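Local coordinates for oxidoreductase, NAD-binding (Acidithiobacillus ferrooxidans, PDB 7BVJ), which catalyses the NAD(+)-dependent oxidation of the glucosamine 3-position of UDP-N-acetylglucosamine to a ketone, a step in lipid A biosynthesis, at residues P92-I104 / G290-Q302. Numbering follows the deposited sequence.
Sequences PFTLDTEEADALI and GVAGRRVLAAALQ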
loop_
_atom_site.group_PDB
_atom_site.type_symbol
_atom_site.label_atom_id
_atom_site.label_comp_id
_atom_site.label_asym_id
_atom_site.label_seq_id
_atom_site.Cartn_x
_atom_site.Cartn_y
_atom_site.Cartn_z
ATOM N N PRO A 92 -0.147 3.005 -6.260
ATOM C CA PRO A 92 1.026 2.259 -6.718
ATOM C C PRO A 92 2.166 3.154 -7.181
ATOM O O PRO A 92 1.942 4.287 -7.588
ATOM C CB PRO A 92 0.476 1.423 -7.873
ATOM C CG PRO A 92 -0.678 2.182 -8.372
ATOM C CD PRO A 92 -1.274 2.909 -7.207
ATOM N N PHE A 93 3.375 2.602 -7.092
ATOM C CA PHE A 93 4.622 3.286 -7.427
ATOM C C PHE A 93 4.518 4.053 -8.746
ATOM O O PHE A 93 4.659 5.286 -8.778
ATOM C CB PHE A 93 5.726 2.219 -7.489
ATOM C CG PHE A 93 7.136 2.752 -7.493
ATOM C CD1 PHE A 93 7.404 4.117 -7.540
ATOM C CD2 PHE A 93 8.207 1.860 -7.438
ATOM C CE1 PHE A 93 8.703 4.586 -7.542
ATOM C CE2 PHE A 93 9.520 2.317 -7.437
ATOM C CZ PHE A 93 9.770 3.686 -7.494
ATOM N N THR A 94 4.293 3.334 -9.846
ATOM C CA THR A 94 4.271 3.913 -11.194
ATOM C C THR A 94 3.307 3.101 -12.060
ATOM O O THR A 94 2.603 2.210 -11.574
ATOM C CB THR A 94 5.669 3.919 -11.831
ATOM O OG1 THR A 94 6.241 2.600 -11.748
ATOM C CG2 THR A 94 6.592 4.917 -11.162
ATOM N N LEU A 95 3.293 3.395 -13.360
ATOM C CA LEU A 95 2.469 2.644 -14.300
ATOM C C LEU A 95 3.176 1.416 -14.844
ATOM O O LEU A 95 2.510 0.450 -15.239
ATOM C CB LEU A 95 2.054 3.527 -15.482
ATOM C CG LEU A 95 1.052 4.674 -15.330
ATOM C CD1 LEU A 95 0.657 5.160 -16.720
ATOM C CD2 LEU A 95 -0.186 4.299 -14.509
ATOM N N ASP A 96 4.506 1.448 -14.911
ATOM C CA ASP A 96 5.272 0.334 -15.446
ATOM C C ASP A 96 6.595 0.241 -14.703
ATOM O O ASP A 96 7.000 1.162 -13.988
ATOM C CB ASP A 96 5.498 0.480 -16.955
ATOM C CG ASP A 96 6.183 1.781 -17.324
ATOM O OD1 ASP A 96 7.393 1.935 -17.056
ATOM O OD2 ASP A 96 5.503 2.649 -17.905
ATOM N N THR A 97 7.277 -0.885 -14.895
ATOM C CA THR A 97 8.464 -1.198 -14.110
ATOM C C THR A 97 9.702 -0.431 -14.555
ATOM O O THR A 97 10.678 -0.363 -13.800
ATOM C CB THR A 97 8.746 -2.696 -14.190
ATOM O OG1 THR A 97 8.908 -3.064 -15.568
ATOM C CG2 THR A 97 7.584 -3.484 -13.585
ATOM N N GLU A 98 9.691 0.136 -15.760
ATOM C CA GLU A 98 10.827 0.911 -16.243
ATOM C C GLU A 98 10.896 2.284 -15.572
ATOM O O GLU A 98 11.984 2.761 -15.241
ATOM C CB GLU A 98 10.739 1.035 -17.763
ATOM C CG GLU A 98 12.027 1.447 -18.450
ATOM C CD GLU A 98 12.106 2.952 -18.667
ATOM O OE1 GLU A 98 12.775 3.634 -17.856
ATOM O OE2 GLU A 98 11.494 3.452 -19.643
ATOM N N GLU A 99 9.742 2.919 -15.347
ATOM C CA GLU A 99 9.699 4.128 -14.533
ATOM C C GLU A 99 10.194 3.841 -13.119
ATOM O O GLU A 99 10.982 4.613 -12.556
ATOM C CB GLU A 99 8.271 4.691 -14.507
ATOM C CG GLU A 99 7.766 5.209 -15.845
ATOM C CD GLU A 99 6.289 5.627 -15.818
ATOM O OE1 GLU A 99 5.579 5.297 -14.844
ATOM O OE2 GLU A 99 5.841 6.296 -16.770
ATOM N N ALA A 100 9.768 2.710 -12.546
ATOM C CA ALA A 100 10.195 2.339 -11.202
ATOM C C ALA A 100 11.699 2.088 -11.152
ATOM O O ALA A 100 12.377 2.521 -10.210
ATOM C CB ALA A 100 9.415 1.108 -10.736
ATOM N N ASP A 101 12.233 1.397 -12.166
ATOM C CA ASP A 101 13.673 1.194 -12.285
ATOM C C ASP A 101 14.414 2.527 -12.304
ATOM O O ASP A 101 15.409 2.711 -11.592
ATOM C CB ASP A 101 13.987 0.398 -13.561
ATOM C CG ASP A 101 13.572 -1.077 -13.471
ATOM O OD1 ASP A 101 13.489 -1.612 -12.349
ATOM O OD2 ASP A 101 13.351 -1.697 -14.535
ATOM N N ALA A 102 13.935 3.471 -13.117
ATOM C CA ALA A 102 14.597 4.770 -13.229
ATOM C C ALA A 102 14.578 5.526 -11.905
ATOM O O ALA A 102 15.573 6.153 -11.525
ATOM C CB ALA A 102 13.929 5.604 -14.332
ATOM N N LEU A 103 13.444 5.516 -11.198
ATOM C CA LEU A 103 13.402 6.285 -9.961
ATOM C C LEU A 103 14.243 5.624 -8.873
ATOM O O LEU A 103 14.883 6.322 -8.078
ATOM C CB LEU A 103 11.958 6.487 -9.497
ATOM C CG LEU A 103 11.080 7.394 -10.388
ATOM C CD1 LEU A 103 9.615 7.293 -10.013
ATOM C CD2 LEU A 103 11.525 8.850 -10.334
ATOM N N ILE A 104 14.284 4.288 -8.837
ATOM C CA ILE A 104 15.188 3.601 -7.915
ATOM C C ILE A 104 16.631 4.005 -8.199
ATOM O O ILE A 104 17.389 4.343 -7.285
ATOM C CB ILE A 104 14.988 2.073 -8.006
ATOM C CG1 ILE A 104 13.657 1.665 -7.367
ATOM C CG2 ILE A 104 16.143 1.326 -7.348
ATOM C CD1 ILE A 104 13.105 0.372 -7.892
ATOM N N GLY A 290 11.519 1.598 -2.652
ATOM C CA GLY A 290 11.269 1.519 -4.083
ATOM C C GLY A 290 11.379 0.107 -4.632
ATOM O O GLY A 290 10.590 -0.299 -5.492
ATOM N N VAL A 291 12.350 -0.665 -4.126
ATOM C CA VAL A 291 12.582 -2.027 -4.610
ATOM C C VAL A 291 11.358 -2.898 -4.359
ATOM O O VAL A 291 10.859 -3.578 -5.266
ATOM C CB VAL A 291 13.847 -2.613 -3.959
ATOM C CG1 VAL A 291 13.994 -4.077 -4.313
ATOM C CG2 VAL A 291 15.076 -1.819 -4.406
ATOM N N ALA A 292 10.824 -2.842 -3.140
ATOM C CA ALA A 292 9.618 -3.588 -2.813
ATOM C C ALA A 292 8.410 -3.089 -3.606
ATOM O O ALA A 292 7.566 -3.890 -4.050
ATOM C CB ALA A 292 9.349 -3.483 -1.316
ATOM N N GLY A 293 8.295 -1.762 -3.761
ATOM C CA GLY A 293 7.204 -1.216 -4.549
ATOM C C GLY A 293 7.202 -1.767 -5.959
ATOM O O GLY A 293 6.166 -2.191 -6.471
ATOM N N ARG A 294 8.384 -1.817 -6.581
ATOM C CA ARG A 294 8.515 -2.346 -7.936
ATOM C C ARG A 294 8.235 -3.847 -7.977
ATOM O O ARG A 294 7.620 -4.334 -8.929
ATOM C CB ARG A 294 9.913 -2.031 -8.482
ATOM C CG ARG A 294 10.144 -2.450 -9.920
ATOM C CD ARG A 294 11.108 -3.631 -10.042
ATOM N NE ARG A 294 11.636 -3.765 -11.399
ATOM C CZ ARG A 294 11.279 -4.710 -12.265
ATOM N NH1 ARG A 294 10.394 -5.635 -11.917
ATOM N NH2 ARG A 294 11.814 -4.737 -13.483
ATOM N N ARG A 295 8.697 -4.597 -6.968
ATOM C CA ARG A 295 8.382 -6.027 -6.880
ATOM C C ARG A 295 6.880 -6.258 -6.968
ATOM O O ARG A 295 6.390 -7.038 -7.810
ATOM C CB ARG A 295 8.925 -6.614 -5.564
ATOM C CG ARG A 295 10.337 -7.193 -5.631
ATOM C CD ARG A 295 10.583 -8.320 -4.589
ATOM N NE ARG A 295 9.526 -8.359 -3.583
ATOM C CZ ARG A 295 9.553 -7.694 -2.432
ATOM N NH1 ARG A 295 10.611 -6.944 -2.123
ATOM N NH2 ARG A 295 8.524 -7.774 -1.587
ATOM N N VAL A 296 6.126 -5.594 -6.090
ATOM C CA VAL A 296 4.650 -5.796 -6.099
ATOM C C VAL A 296 4.056 -5.235 -7.393
ATOM O O VAL A 296 3.097 -5.799 -7.837
ATOM C CB VAL A 296 3.908 -5.339 -4.827
ATOM C CG1 VAL A 296 4.009 -3.873 -4.525
ATOM C CG2 VAL A 296 2.473 -5.786 -4.847
ATOM N N LEU A 297 4.608 -4.142 -7.920
ATOM C CA LEU A 297 4.101 -3.567 -9.166
ATOM C C LEU A 297 4.218 -4.551 -10.326
ATOM O O LEU A 297 3.287 -4.684 -11.128
ATOM C CB LEU A 297 4.848 -2.272 -9.500
ATOM C CG LEU A 297 4.491 -1.654 -10.858
ATOM C CD1 LEU A 297 3.099 -1.035 -10.843
ATOM C CD2 LEU A 297 5.517 -0.630 -11.308
ATOM N N ALA A 298 5.364 -5.231 -10.436
ATOM C CA ALA A 298 5.550 -6.245 -11.476
ATOM C C ALA A 298 4.576 -7.409 -11.297
ATOM O O ALA A 298 3.973 -7.884 -12.272
ATOM C CB ALA A 298 6.998 -6.753 -11.466
ATOM N N ALA A 299 4.392 -7.868 -10.057
ATOM C CA ALA A 299 3.386 -8.905 -9.820
ATOM C C ALA A 299 1.984 -8.438 -10.219
ATOM O O ALA A 299 1.200 -9.195 -10.816
ATOM C CB ALA A 299 3.410 -9.323 -8.349
ATOM N N ALA A 300 1.634 -7.206 -9.863
ATOM C CA ALA A 300 0.287 -6.737 -10.134
ATOM C C ALA A 300 0.067 -6.611 -11.628
ATOM O O ALA A 300 -1.011 -6.935 -12.127
ATOM C CB ALA A 300 0.026 -5.412 -9.433
ATOM N N LEU A 301 1.089 -6.173 -12.360
ATOM C CA LEU A 301 0.961 -6.112 -13.810
ATOM C C LEU A 301 0.795 -7.513 -14.401
ATOM O O LEU A 301 0.001 -7.712 -15.326
ATOM C CB LEU A 301 2.161 -5.370 -14.405
ATOM C CG LEU A 301 2.231 -3.867 -14.071
ATOM C CD1 LEU A 301 3.599 -3.311 -14.442
ATOM C CD2 LEU A 301 1.145 -3.076 -14.796
ATOM N N GLN A 302 1.508 -8.506 -13.865
ATOM C CA GLN A 302 1.268 -9.883 -14.314
ATOM C C GLN A 302 -0.186 -10.293 -14.095
ATOM O O GLN A 302 -0.843 -10.839 -15.000
ATOM C CB GLN A 302 2.207 -10.838 -13.596
ATOM C CG GLN A 302 3.430 -11.211 -14.420
ATOM C CD GLN A 302 4.066 -12.514 -13.944
ATOM O OE1 GLN A 302 3.937 -13.551 -14.601
ATOM N NE2 GLN A 302 4.749 -12.466 -12.794
HETATM O O HOH W 1 3.696 -0.376 -5.861
#
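The guanidinium of Arg-294 carries Thr-97 on one face and Asp-101 at its edge. Thr-97 CB sits 3.7 Å above the guanidinium plane of Arg-294, over its centre. In the plane, Arg-294 NE donates to Asp-101 OD1 at 3.0 Å, with a nearly straight N-H...O angle of 173°. This salt bridge uses the syn side of the carboxylate, 25° out of its plane. CG of Arg-294 is anti to the backbone N (chi1 -176°), and the chain then bends at chi2, which lays CB and CG of Arg-294 against Ala-100 CB before the head reaches Asp-101. Replacing Arg-294 by an alanine would probably leave the Asp-101 carboxylate without this charged mate and uncover one side of Thr-97. The second flat group, the Phe-93 ring, turns an edge to the backbone at Gly-293 and Arg-294. Phe-93 CE2 also comes 3.4 Å from Gly-290 O. Leu-114 and Ile-116 of strand 114-117 pack on the same side chain. The contact joins a helix of the NAD-binding Rossmann domain to helix 290-312, in the two-domain Gfo/Idh/MocA fold. The axes of the two helix segments run antiparallel and approach to 9.8 Å. Gly-290 and Gly-293 have no side chain, so Ile-104 and Phe-93, respectively, come close to the backbone. Thr-97 is a knob among Arg-294, Leu-297, Ala-298 and Leu-301. Leu-297 CD2 reaches the turn before helix 97-110, 3.3 Å from Thr-94 OG1. That hydroxyl donates to Asp-96 O. Asp-96 caps the helix through OD1, which accepts from Glu-99 N. A water accepts from Phe-93 N and donates to Gly-293 O.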